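Side-chain contacts in XRE-family like protein (Pseudomonas syringae pv. tomato, PDB 3F6W), which probably binds DNA as a helix-turn-helix transcriptional regulator of the XRE family: residues L18-R23 and K46-E51; F62-G65 and P70-L73. All blocks are in the same frame, centred on the assembly; numbering follows the deposited sequence.

Interaction 1: L18-R23 and K46-E51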
ATOM      1  N   LEU A  18       3.942 -11.441   5.259  1.00 14.47           N
ATOM      2  CA  LEU A  18       3.451 -12.177   6.424  1.00 12.54           C
ATOM      3  C   LEU A  18       3.468 -13.674   6.218  1.00 16.11           C
ATOM      4  O   LEU A  18       3.763 -14.427   7.153  1.00 16.90           O
ATOM      5  CB  LEU A  18       2.042 -11.721   6.820  1.00 12.94           C
ATOM      6  CG  LEU A  18       1.966 -10.271   7.323  1.00 18.76           C
ATOM      7  CD1 LEU A  18       0.516  -9.794   7.368  1.00 21.50           C
ATOM      8  CD2 LEU A  18       2.648 -10.126   8.690  1.00 17.22           C
ATOM      9  N   LEU A  19       3.151 -14.119   5.004  1.00 16.41           N
ATOM     10  CA  LEU A  19       3.099 -15.556   4.744  1.00 13.60           C
ATOM     11  C   LEU A  19       4.489 -16.160   4.759  1.00 16.38           C
ATOM     12  O   LEU A  19       4.676 -17.298   5.203  1.00 17.27           O
ATOM     13  CB  LEU A  19       2.460 -15.859   3.388  1.00 16.40           C
ATOM     14  CG  LEU A  19       0.941 -15.783   3.304  1.00 19.38           C
ATOM     15  CD1 LEU A  19       0.499 -15.902   1.857  1.00 18.78           C
ATOM     16  CD2 LEU A  19       0.312 -16.880   4.148  1.00 18.75           C
ATOM     17  N   LEU A  20       5.456 -15.409   4.246  1.00 19.96           N
ATOM     18  CA  LEU A  20       6.835 -15.878   4.252  1.00 16.37           C
ATOM     19  C   LEU A  20       7.326 -15.946   5.696  1.00 19.34           C
ATOM     20  O   LEU A  20       7.937 -16.930   6.107  1.00 17.85           O
ATOM     21  CB  LEU A  20       7.728 -14.966   3.411  1.00 15.40           C
ATOM     22  CG  LEU A  20       9.225 -15.265   3.388  1.00 16.13           C
ATOM     23  CD1 LEU A  20       9.474 -16.686   2.878  1.00 20.26           C
ATOM     24  CD2 LEU A  20       9.937 -14.249   2.506  1.00 18.57           C
ATOM     25  N   GLU A  21       7.048 -14.900   6.473  1.00 19.80           N
ATOM     26  CA  GLU A  21       7.373 -14.936   7.898  1.00 22.60           C
ATOM     27  C   GLU A  21       6.795 -16.194   8.553  1.00 18.40           C
ATOM     28  O   GLU A  21       7.465 -16.873   9.342  1.00 17.48           O
ATOM     29  CB  GLU A  21       6.799 -13.706   8.583  1.00 18.98           C
ATOM     30  CG  GLU A  21       7.140 -13.570  10.053  1.00 17.37           C
ATOM     31  CD  GLU A  21       6.795 -12.173  10.544  1.00 28.88           C
ATOM     32  OE1 GLU A  21       5.596 -11.906  10.743  1.00 23.97           O
ATOM     33  OE2 GLU A  21       7.711 -11.343  10.697  1.00 23.48           O
ATOM     34  N   ALA A  22       5.533 -16.490   8.243  1.00 15.22           N
ATOM     35  CA  ALA A  22       4.856 -17.644   8.843  1.00 17.54           C
ATOM     36  C   ALA A  22       5.469 -18.976   8.415  1.00 20.15           C
ATOM     37  O   ALA A  22       5.673 -19.864   9.248  1.00 20.29           O
ATOM     38  CB  ALA A  22       3.355 -17.616   8.550  1.00 18.51           C
ATOM     39  N   ARG A  23       5.772 -19.130   7.128  1.00 17.64           N
ATOM     40  CA  ARG A  23       6.350 -20.408   6.690  1.00 20.15           C
ATOM     41  C   ARG A  23       7.731 -20.609   7.302  1.00 24.34           C
ATOM     42  O   ARG A  23       8.062 -21.693   7.796  1.00 20.65           O
ATOM     43  CB  ARG A  23       6.440 -20.522   5.163  1.00 21.82           C
ATOM     44  CG  ARG A  23       7.087 -21.850   4.728  1.00 26.82           C
ATOM     45  CD  ARG A  23       7.190 -22.010   3.211  1.00 18.96           C
ATOM     46  NE  ARG A  23       8.075 -21.027   2.584  1.00 17.31           N
ATOM     47  CZ  ARG A  23       9.398 -21.015   2.693  1.00 22.03           C
ATOM     48  NH1 ARG A  23      10.020 -21.928   3.428  1.00 25.41           N
ATOM     49  NH2 ARG A  23      10.102 -20.080   2.069  1.00 21.72           N
ATOM     50  N   LYS A  46       6.424 -19.588  -6.838  1.00 15.63           N
ATOM     51  CA  LYS A  46       5.843 -18.503  -7.635  1.00 16.36           C
ATOM     52  C   LYS A  46       4.873 -17.665  -6.804  1.00 13.60           C
ATOM     53  O   LYS A  46       4.724 -16.457  -7.015  1.00 19.16           O
ATOM     54  CB  LYS A  46       5.126 -19.059  -8.870  1.00 22.95           C
ATOM     55  CG  LYS A  46       6.083 -19.527  -9.964  1.00 21.19           C
ATOM     56  CD  LYS A  46       5.364 -19.778 -11.266  1.00 41.88           C
ATOM     57  CE  LYS A  46       6.356 -20.034 -12.386  1.00 59.98           C
ATOM     58  NZ  LYS A  46       5.665 -20.284 -13.670  1.00 44.41           N
ATOM     59  N   THR A  47       4.196 -18.313  -5.865  1.00 18.79           N
ATOM     60  CA  THR A  47       3.329 -17.583  -4.954  1.00 18.11           C
ATOM     61  C   THR A  47       4.184 -16.614  -4.134  1.00 17.02           C
ATOM     62  O   THR A  47       3.896 -15.407  -4.054  1.00 15.71           O
ATOM     63  CB  THR A  47       2.576 -18.531  -4.012  1.00 18.35           C
ATOM     64  OG1 THR A  47       1.581 -19.249  -4.749  1.00 14.56           O
ATOM     65  CG2 THR A  47       1.883 -17.739  -2.916  1.00 20.25           C
ATOM     66  N   GLU A  48       5.263 -17.120  -3.550  1.00 17.02           N
ATOM     67  CA  GLU A  48       6.108 -16.259  -2.702  1.00 18.64           C
ATOM     68  C   GLU A  48       6.836 -15.165  -3.481  1.00 22.97           C
ATOM     69  O   GLU A  48       7.051 -14.067  -2.968  1.00 19.51           O
ATOM     70  CB  GLU A  48       7.084 -17.083  -1.853  1.00 17.03           C
ATOM     71  CG  GLU A  48       6.368 -18.096  -0.961  1.00 20.75           C
ATOM     72  CD  GLU A  48       7.283 -18.813   0.025  1.00 22.58           C
ATOM     73  OE1 GLU A  48       8.511 -18.764  -0.137  1.00 19.33           O
ATOM     74  OE2 GLU A  48       6.762 -19.423   0.972  1.00 21.88           O
ATOM     75  N   ASN A  49       7.206 -15.461  -4.722  1.00 19.23           N
ATOM     76  CA  ASN A  49       7.896 -14.493  -5.560  1.00 22.41           C
ATOM     77  C   ASN A  49       6.971 -13.517  -6.275  1.00 24.09           C
ATOM     78  O   ASN A  49       7.439 -12.696  -7.046  1.00 19.64           O
ATOM     79  CB  ASN A  49       8.750 -15.213  -6.605  1.00 29.30           C
ATOM     80  CG  ASN A  49       9.798 -16.109  -5.977  1.00 44.82           C
ATOM     81  OD1 ASN A  49      10.075 -16.010  -4.785  1.00 50.78           O
ATOM     82  ND2 ASN A  49      10.381 -16.994  -6.778  1.00 47.75           N
ATOM     83  N   ALA A  50       5.667 -13.623  -6.036  1.00 16.85           N
ATOM     84  CA  ALA A  50       4.661 -12.814  -6.729  1.00 21.39           C
ATOM     85  C   ALA A  50       4.645 -12.999  -8.241  1.00 24.90           C
ATOM     86  O   ALA A  50       4.338 -12.058  -8.988  1.00 24.12           O
ATOM     87  CB  ALA A  50       4.825 -11.334  -6.384  1.00 25.63           C
ATOM     88  N   GLU A  51       4.964 -14.208  -8.689  1.00 20.97           N
ATOM     89  CA  GLU A  51       4.905 -14.545 -10.110  1.00 20.09           C
ATOM     90  C   GLU A  51       3.615 -15.299 -10.475  1.00 24.81           C
ATOM     91  O   GLU A  51       3.418 -15.695 -11.619  1.00 34.06           O
ATOM     92  CB  GLU A  51       6.132 -15.361 -10.516  1.00 24.66           C
ATOM     93  CG  GLU A  51       7.456 -14.639 -10.257  1.00 19.28           C
ATOM     94  CD  GLU A  51       7.729 -13.513 -11.240  0.92 52.33           C
ATOM     95  OE1 GLU A  51       6.944 -13.346 -12.198  0.75 51.00           O
TER

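Interaction 2: F62-G65 and P70-L73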
ATOM      1  N   PHE A  62      -2.926 -22.743   1.873  1.00 14.33           N
ATOM      2  CA  PHE A  62      -1.519 -22.389   2.075  1.00 15.32           C
ATOM      3  C   PHE A  62      -1.294 -22.199   3.576  1.00 21.33           C
ATOM      4  O   PHE A  62      -0.367 -22.768   4.165  1.00 20.70           O
ATOM      5  CB  PHE A  62      -1.246 -21.088   1.306  1.00 15.82           C
ATOM      6  CG  PHE A  62       0.216 -20.774   1.080  1.00 19.00           C
ATOM      7  CD1 PHE A  62       0.810 -21.014  -0.151  1.00 24.94           C
ATOM      8  CD2 PHE A  62       0.972 -20.166   2.078  1.00 30.76           C
ATOM      9  CE1 PHE A  62       2.147 -20.688  -0.372  1.00 18.59           C
ATOM     10  CE2 PHE A  62       2.303 -19.836   1.865  1.00 21.28           C
ATOM     11  CZ  PHE A  62       2.892 -20.100   0.638  1.00 20.63           C
ATOM     12  N   CYS A  63      -2.169 -21.414   4.195  1.00 15.92           N
ATOM     13  CA  CYS A  63      -2.122 -21.183   5.638  1.00 16.91           C
ATOM     14  C   CYS A  63      -2.208 -22.480   6.445  1.00 20.68           C
ATOM     15  O   CYS A  63      -1.384 -22.730   7.341  1.00 19.14           O
ATOM     16  CB  CYS A  63      -3.255 -20.238   6.057  1.00 18.04           C
ATOM     17  SG  CYS A  63      -2.966 -18.494   5.603  1.00 19.07           S
ATOM     18  N   ARG A  64      -3.206 -23.307   6.134  1.00 19.04           N
ATOM     19  CA  ARG A  64      -3.363 -24.573   6.843  1.00 21.45           C
ATOM     20  C   ARG A  64      -2.109 -25.425   6.668  1.00 25.67           C
ATOM     21  O   ARG A  64      -1.680 -26.107   7.598  1.00 24.53           O
ATOM     22  CB  ARG A  64      -4.617 -25.331   6.381  1.00 21.73           C
ATOM     23  CG  ARG A  64      -5.868 -25.057   7.212  1.00 26.81           C
ATOM     24  CD  ARG A  64      -6.414 -23.678   6.958  1.00 24.50           C
ATOM     25  NE  ARG A  64      -7.591 -23.359   7.763  1.00 26.88           N
ATOM     26  CZ  ARG A  64      -8.835 -23.305   7.291  1.00 26.56           C
ATOM     27  NH1 ARG A  64      -9.082 -23.570   6.017  1.00 22.27           N
ATOM     28  NH2 ARG A  64      -9.841 -22.994   8.098  1.00 29.29           N
ATOM     29  N   GLY A  65      -1.511 -25.368   5.484  1.00 15.23           N
ATOM     30  CA  GLY A  65      -0.325 -26.164   5.202  1.00 18.84           C
ATOM     31  C   GLY A  65       0.867 -25.768   6.069  1.00 24.34           C
ATOM     32  O   GLY A  65       1.728 -26.590   6.393  1.00 22.33           O
ATOM     33  N   PRO A  70      -5.872 -18.866   8.779  1.00 18.06           N
ATOM     34  CA  PRO A  70      -6.047 -17.882   7.698  1.00 17.46           C
ATOM     35  C   PRO A  70      -6.927 -16.706   8.112  1.00 21.65           C
ATOM     36  O   PRO A  70      -6.653 -15.581   7.712  1.00 17.68           O
ATOM     37  CB  PRO A  70      -6.729 -18.700   6.579  1.00 21.13           C
ATOM     38  CG  PRO A  70      -7.331 -19.890   7.292  1.00 17.73           C
ATOM     39  CD  PRO A  70      -6.298 -20.210   8.354  1.00 19.31           C
ATOM     40  N   TYR A  71      -7.970 -16.964   8.893  1.00 18.74           N
ATOM     41  CA  TYR A  71      -8.844 -15.891   9.349  1.00 20.03           C
ATOM     42  C   TYR A  71      -8.069 -14.900  10.218  1.00 21.52           C
ATOM     43  O   TYR A  71      -8.259 -13.688  10.117  1.00 23.90           O
ATOM     44  CB  TYR A  71     -10.044 -16.455  10.130  1.00 19.38           C
ATOM     45  CG  TYR A  71     -10.955 -17.329   9.296  1.00 21.27           C
ATOM     46  CD1 TYR A  71     -12.070 -16.799   8.657  1.00 35.23           C
ATOM     47  CD2 TYR A  71     -10.701 -18.688   9.152  1.00 23.13           C
ATOM     48  CE1 TYR A  71     -12.903 -17.597   7.897  1.00 34.16           C
ATOM     49  CE2 TYR A  71     -11.525 -19.493   8.382  1.00 24.75           C
ATOM     50  CZ  TYR A  71     -12.616 -18.944   7.761  1.00 28.40           C
ATOM     51  OH  TYR A  71     -13.432 -19.744   7.013  1.00 26.88           O
ATOM     52  N   ALA A  72      -7.203 -15.428  11.077  1.00 28.34           N
ATOM     53  CA  ALA A  72      -6.409 -14.596  11.966  1.00 25.33           C
ATOM     54  C   ALA A  72      -5.385 -13.776  11.184  1.00 23.90           C
ATOM     55  O   ALA A  72      -5.139 -12.612  11.502  1.00 21.34           O
ATOM     56  CB  ALA A  72      -5.719 -15.446  13.029  1.00 25.75           C
ATOM     57  N   LEU A  73      -4.775 -14.378  10.169  1.00 19.47           N
ATOM     58  CA  LEU A  73      -3.782 -13.649   9.385  1.00 18.88           C
ATOM     59  C   LEU A  73      -4.458 -12.492   8.656  1.00 17.13           C
ATOM     60  O   LEU A  73      -3.968 -11.363   8.667  1.00 21.47           O
ATOM     61  CB  LEU A  73      -3.061 -14.575   8.391  1.00 18.59           C
ATOM     62  CG  LEU A  73      -1.691 -14.084   7.899  1.00 36.80           C
ATOM     63  CD1 LEU A  73      -1.066 -15.076   6.928  1.00 22.28           C
ATOM     64  CD2 LEU A  73      -1.761 -12.706   7.270  1.00 84.06           C
TER

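Interaction 1: L18-R23 and K46-E51
In this helix-turn-helix domain, a salt bridge between Arg23 and Glu48 joins helix 3-26 to the C-terminal end of helix 41-48, the second helix of the helix-turn-helix pair. It illustrates how a paired salt bridge can tie the end of a short helix to the flank of a long one where little surface is buried. The guanidinium meets the carboxylate side-on, through NE and one terminal nitrogen, with one nitrogen for each oxygen. Arg23 NE donates to Glu48 OE2 over 2.6 Å, and this bond is almost straight, at 167°. The second bond, from Arg23 NH2 to Glu48 OE1, is longer at 3.0 Å and lies somewhat tilted from the guanidinium plane. Both oxygens use their syn lone pairs, and the two flat groups are nearly coplanar, so the paired bonds fix the rotation of the carboxylate. Extended as far as CD, the arginine bends at chi3 (65°), which turns its NE edge toward the glutamate, itself reaching out from its helix with a chain extended beyond CG.

The first helix of the pair, 30-37, joins in through Gln30 NE2, which donates to Glu48 OE1, while Arg23 NH1 donates to Ile28 O, just ahead of that helix. A comparable arginine-glutamate pair links the same elements in the phage 434 repressor. A carboxylate at the C-terminal end of a helix would tend to be disfavoured by the helix dipole, an effect the guanidinium probably offsets. Beside the charged pair, Leu20 brings its CD1 to 3.8 Å from Glu48 OE1, its side chain crossing that of the glutamate at about a right angle. At Ala50, with its positive phi, the chain turns off in a Schellman motif, in which Glu51 N bonds back to Lys46 O.

Interaction 2: F62-G65 and P70-L73
Arg64 of helix 56-66 lies across Pro70, the first residue of helix 70-78, and its path is a worked example of how a long charged side chain can lay its guanidinium end over an apolar ring. From CB the chain runs outward to CG, then bends at chi2 (72°), which turns its outer half toward the next helix. CD is the first atom to touch, 3.7 Å from Pro70 CD. NE follows, resting against the same edge of the pyrrolidine ring at 3.5 Å from Pro70 CG. At CZ the guanidinium has one face turned to the proline, with Pro70 CG below it, off-centre, nearer the edge of the flat group than its middle. Beyond that, NH2 ends near the edge of the Tyr71 ring, 3.9 Å from Tyr71 CE2 and close to the plane of the ring. The guanidinium and ring planes stand 64° apart, so the two groups are not stacked.

Deeper in, the interface is wholly apolar. Cys63 points toward Pro70, its CB lying 3.8 Å from Pro70 CD. Its sulfur sits anti to the carbonyl carbon (chi1 -75°), a rotation that carries it to 3.8 Å from Pro70 CA. The same atom looks onward to Leu73, one turn along, whose CD1 approaches Cys63 SG to 4.1 Å. Pro70 is thus wedged between a thiol on the buried side and an arginine on the exposed one. No hydrogen bond crosses between the two segments. Phe59, a turn before Cys63, also packs on Pro70 and Leu73, and Leu15, Leu18 and Leu19 of helix 3-26 meet Leu73 from beyond. A proline suits the first turn of a helix, where its missing amide hydrogen costs nothing, and here it opens the last of the five helices of an XRE-type helix-turn-helix domain.

Overall arrangement
The two contacts share no helix. Interaction 1 joins helix 3-26 to helix 41-48 at the surface, and interaction 2 joins helix 56-66 to helix 70-78 with its inner part buried. Their chemistry follows their place: the outer contact depends on charge and directed hydrogen bonds, the inner one on a sulfur, a proline ring and a leucine, with charge only on its outer side, at Arg64. They meet in the common core, where Leu19 CD2 lies 3.9 Å from Cys63 SG and Thr47 leans on Phe62. Helix 3-26 thus meets helix 41-48 through Arg23 with Leu20 beside it, and turns Leu19 to the last two helices.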